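Side-chain contact in protoporphyrinogen oxidase (Exiguobacterium sibiricum, PDB 3LOV), which probably oxidises coproporphyrinogen III to coproporphyrin III with molecular oxygen in heme b biosynthesis, using FAD as cofactor: residues R423-V428 with L440-V445. Numbering follows the deposited sequence.
With FAD (flavin-adenine dinucleotide), chain B.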
loop_
_atom_site.group_PDB
_atom_site.type_symbol
_atom_site.label_atom_id
_atom_site.label_comp_id
_atom_site.label_asym_id
_atom_site.label_seq_id
_atom_site.Cartn_x
_atom_site.Cartn_y
_atom_site.Cartn_z
ATOM N N ARG A 423 -5.798 -19.836 8.096
ATOM C CA ARG A 423 -5.173 -21.128 8.250
ATOM C C ARG A 423 -3.706 -20.994 8.709
ATOM O O ARG A 423 -3.294 -21.731 9.572
ATOM C CB ARG A 423 -5.330 -21.983 6.977
ATOM C CG ARG A 423 -4.921 -23.475 7.163
ATOM C CD ARG A 423 -3.462 -23.640 6.815
ATOM N NE ARG A 423 -2.774 -24.768 7.437
ATOM C CZ ARG A 423 -1.456 -24.931 7.404
ATOM N NH1 ARG A 423 -0.680 -24.016 6.812
ATOM N NH2 ARG A 423 -0.904 -26.000 7.975
ATOM N N VAL A 424 -2.928 -20.053 8.158
ATOM C CA VAL A 424 -1.551 -19.788 8.634
ATOM C C VAL A 424 -1.551 -19.519 10.174
ATOM O O VAL A 424 -0.820 -20.171 10.931
ATOM C CB VAL A 424 -0.855 -18.634 7.785
ATOM C CG1 VAL A 424 0.357 -18.014 8.484
ATOM C CG2 VAL A 424 -0.453 -19.121 6.384
ATOM N N ARG A 425 -2.442 -18.642 10.633
ATOM C CA ARG A 425 -2.523 -18.268 12.049
ATOM C C ARG A 425 -2.880 -19.430 12.978
ATOM O O ARG A 425 -2.300 -19.537 14.072
ATOM C CB ARG A 425 -3.503 -17.118 12.239
ATOM C CG ARG A 425 -2.952 -15.783 11.667
ATOM C CD ARG A 425 -3.872 -14.633 12.039
ATOM N NE ARG A 425 -3.209 -13.333 11.951
ATOM C CZ ARG A 425 -3.639 -12.303 11.219
ATOM N NH1 ARG A 425 -4.768 -12.359 10.511
ATOM N NH2 ARG A 425 -2.959 -11.173 11.245
ATOM N N GLU A 426 -3.763 -20.328 12.515
ATOM C CA GLU A 426 -4.140 -21.534 13.268
ATOM C C GLU A 426 -2.989 -22.510 13.365
ATOM O O GLU A 426 -2.776 -23.144 14.402
ATOM C CB GLU A 426 -5.328 -22.236 12.593
ATOM C CG GLU A 426 -6.617 -21.454 12.711
ATOM C CD GLU A 426 -7.728 -22.017 11.835
ATOM O OE1 GLU A 426 -7.529 -23.114 11.249
ATOM O OE2 GLU A 426 -8.790 -21.351 11.731
ATOM N N GLU A 427 -2.245 -22.652 12.274
ATOM C CA GLU A 427 -1.083 -23.483 12.295
ATOM C C GLU A 427 -0.045 -22.918 13.251
ATOM O O GLU A 427 0.566 -23.659 14.004
ATOM C CB GLU A 427 -0.470 -23.599 10.910
ATOM C CG GLU A 427 0.908 -24.267 10.877
ATOM C CD GLU A 427 0.868 -25.804 11.008
ATOM O OE1 GLU A 427 -0.168 -26.355 11.408
ATOM O OE2 GLU A 427 1.879 -26.449 10.672
ATOM N N VAL A 428 0.231 -21.622 13.172
ATOM C CA VAL A 428 1.193 -21.024 14.116
ATOM C C VAL A 428 0.710 -21.186 15.564
ATOM O O VAL A 428 1.471 -21.527 16.450
ATOM C CB VAL A 428 1.503 -19.579 13.779
ATOM C CG1 VAL A 428 2.365 -18.941 14.886
ATOM C CG2 VAL A 428 2.211 -19.489 12.417
ATOM N N LEU A 440 1.626 -6.235 6.880
ATOM C CA LEU A 440 1.092 -6.033 5.530
ATOM C C LEU A 440 0.866 -7.308 4.734
ATOM O O LEU A 440 0.147 -7.272 3.728
ATOM C CB LEU A 440 1.969 -5.076 4.752
ATOM C CG LEU A 440 3.207 -5.540 3.976
ATOM C CD1 LEU A 440 3.470 -4.408 2.978
ATOM C CD2 LEU A 440 4.423 -5.796 4.854
ATOM N N ALA A 441 1.452 -8.419 5.187
ATOM C CA ALA A 441 1.262 -9.716 4.499
ATOM C C ALA A 441 -0.154 -10.225 4.726
ATOM O O ALA A 441 -0.666 -11.077 3.959
ATOM C CB ALA A 441 2.215 -10.746 5.044
ATOM N N TYR A 442 -0.763 -9.747 5.820
ATOM C CA TYR A 442 -1.924 -10.461 6.384
ATOM C C TYR A 442 -3.302 -9.914 6.078
ATOM O O TYR A 442 -4.116 -10.609 5.458
ATOM C CB TYR A 442 -1.727 -10.676 7.889
ATOM C CG TYR A 442 -0.347 -11.252 8.183
ATOM C CD1 TYR A 442 -0.068 -12.591 7.918
ATOM C CD2 TYR A 442 0.681 -10.460 8.686
ATOM C CE1 TYR A 442 1.185 -13.130 8.131
ATOM C CE2 TYR A 442 1.947 -11.009 8.931
ATOM C CZ TYR A 442 2.203 -12.319 8.617
ATOM O OH TYR A 442 3.450 -12.889 8.815
ATOM N N ASP A 443 -3.589 -8.717 6.572
ATOM C CA ASP A 443 -4.959 -8.200 6.618
ATOM C C ASP A 443 -5.125 -6.885 5.793
ATOM O O ASP A 443 -5.878 -5.997 6.175
ATOM C CB ASP A 443 -5.348 -7.922 8.071
ATOM C CG ASP A 443 -5.073 -9.097 9.004
ATOM O OD1 ASP A 443 -5.482 -10.211 8.673
ATOM O OD2 ASP A 443 -4.454 -8.880 10.080
ATOM N N GLY A 444 -4.401 -6.768 4.682
ATOM C CA GLY A 444 -4.429 -5.560 3.863
ATOM C C GLY A 444 -3.072 -4.908 3.894
ATOM O O GLY A 444 -2.437 -4.817 4.933
ATOM N N VAL A 445 -2.661 -4.413 2.746
ATOM C CA VAL A 445 -1.368 -3.812 2.561
ATOM C C VAL A 445 -1.181 -2.403 3.129
ATOM O O VAL A 445 -0.069 -2.041 3.482
ATOM C CB VAL A 445 -1.031 -3.844 1.045
ATOM C CG1 VAL A 445 0.147 -2.969 0.725
ATOM C CG2 VAL A 445 -0.788 -5.302 0.653
HETATM P PA FAD B . 7.530 -2.625 7.463
HETATM O O1A FAD B . 7.308 -1.160 7.295
HETATM O O2A FAD B . 8.184 -3.378 6.366
HETATM O O5B FAD B . 8.360 -2.853 8.801
HETATM C C5B FAD B . 9.000 -4.066 9.103
HETATM C C4B FAD B . 10.018 -3.789 10.215
HETATM O O4B FAD B . 10.561 -5.012 10.720
HETATM C C3B FAD B . 11.151 -2.922 9.705
HETATM O O3B FAD B . 11.443 -1.860 10.596
HETATM C C2B FAD B . 12.273 -3.937 9.601
HETATM O O2B FAD B . 13.527 -3.388 9.803
HETATM C C1B FAD B . 11.956 -4.901 10.724
HETATM N N9A FAD B . 12.547 -6.243 10.598
HETATM C C8A FAD B . 12.802 -7.034 9.500
HETATM N N7A FAD B . 13.362 -8.206 9.893
HETATM C C5A FAD B . 13.473 -8.169 11.256
HETATM C C6A FAD B . 13.943 -9.070 12.214
HETATM N N6A FAD B . 14.387 -10.275 11.870
HETATM N N1A FAD B . 13.920 -8.720 13.555
HETATM C C2A FAD B . 13.399 -7.511 13.952
HETATM N N3A FAD B . 12.910 -6.631 13.004
HETATM C C4A FAD B . 12.968 -6.948 11.694
HETATM N N1 FAD B . 0.225 2.250 2.304
HETATM C C2 FAD B . -0.665 3.287 2.378
HETATM O O2 FAD B . -1.600 3.258 3.189
HETATM N N3 FAD B . -0.533 4.355 1.528
HETATM C C4 FAD B . 0.440 4.417 0.597
HETATM O O4 FAD B . 0.518 5.410 -0.102
HETATM C C4X FAD B . 1.331 3.373 0.475
HETATM N N5 FAD B . 2.362 3.451 -0.448
HETATM C C5X FAD B . 3.263 2.387 -0.533
HETATM C C6 FAD B . 4.290 2.424 -1.482
HETATM C C7 FAD B . 5.202 1.359 -1.580
HETATM C C7M FAD B . 6.306 1.409 -2.594
HETATM C C8 FAD B . 5.114 0.265 -0.700
HETATM C C8M FAD B . 6.069 -0.913 -0.779
HETATM C C9 FAD B . 4.106 0.224 0.258
HETATM C C9A FAD B . 3.167 1.276 0.352
HETATM N N10 FAD B . 2.150 1.237 1.314
HETATM C C10 FAD B . 1.229 2.290 1.362
HETATM C "C1'" FAD B . 1.960 0.088 2.276
HETATM C "C2'" FAD B . 2.643 0.449 3.618
HETATM O "O2'" FAD B . 3.997 0.592 3.396
HETATM C "C3'" FAD B . 2.436 -0.612 4.708
HETATM O "O3'" FAD B . 1.085 -0.475 5.129
HETATM C "C4'" FAD B . 3.321 -0.463 5.972
HETATM O "O4'" FAD B . 4.538 0.239 5.802
HETATM C "C5'" FAD B . 3.729 -1.815 6.525
HETATM O "O5'" FAD B . 4.396 -1.626 7.747
HETATM P P FAD B . 4.869 -2.892 8.563
HETATM O O1P FAD B . 3.879 -4.025 8.496
HETATM O O2P FAD B . 5.374 -2.554 9.945
HETATM O O3P FAD B . 6.163 -3.429 7.719
#
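R425 and D443 form a bidentate, end-on salt bridge, each terminal nitrogen of the guanidinium serving one carboxylate oxygen. R425 NH1 lies 2.9 Å from D443 OD1 with an N-H...O angle of 170°, and meets the syn lone pair of that oxygen. R425 NH2 reaches D443 OD2 at 3.0 Å, a little more bent at 159° and tilted clearly out of the carboxylate plane, though still on the syn side. The two planar groups are 28° apart, nearly coplanar; the residual twist is consistent with NH2 meeting OD2 off the carboxylate plane. An extended chain from CG to NE carries the R425 guanidinium from helix 417-431 across to the loop between strand 435-437 and helix 447-463. Second partners hold both groups: R425 NH2 also bonds to L437 O, and D443 OD2 to S453 OG on helix 447-463.

Beyond the fork, R425 NH2 packs obliquely against Y442, 3.6 Å from its CB. The Y442 ring is covered on one face by the methyl of its neighbour A441, with CB 3.7 Å above the ring plane.

Both ends of 440-445 belong to the FAD site: L440 lies near the phosphate oxygen O1P, and V445 O accepts a hydrogen bond from O3' of the cofactor. With charge and two N-H...O hydrogen bonds acting together, the contact ties helix 417-431 to this FAD-binding loop, and the paired charges probably favour an ionised D443.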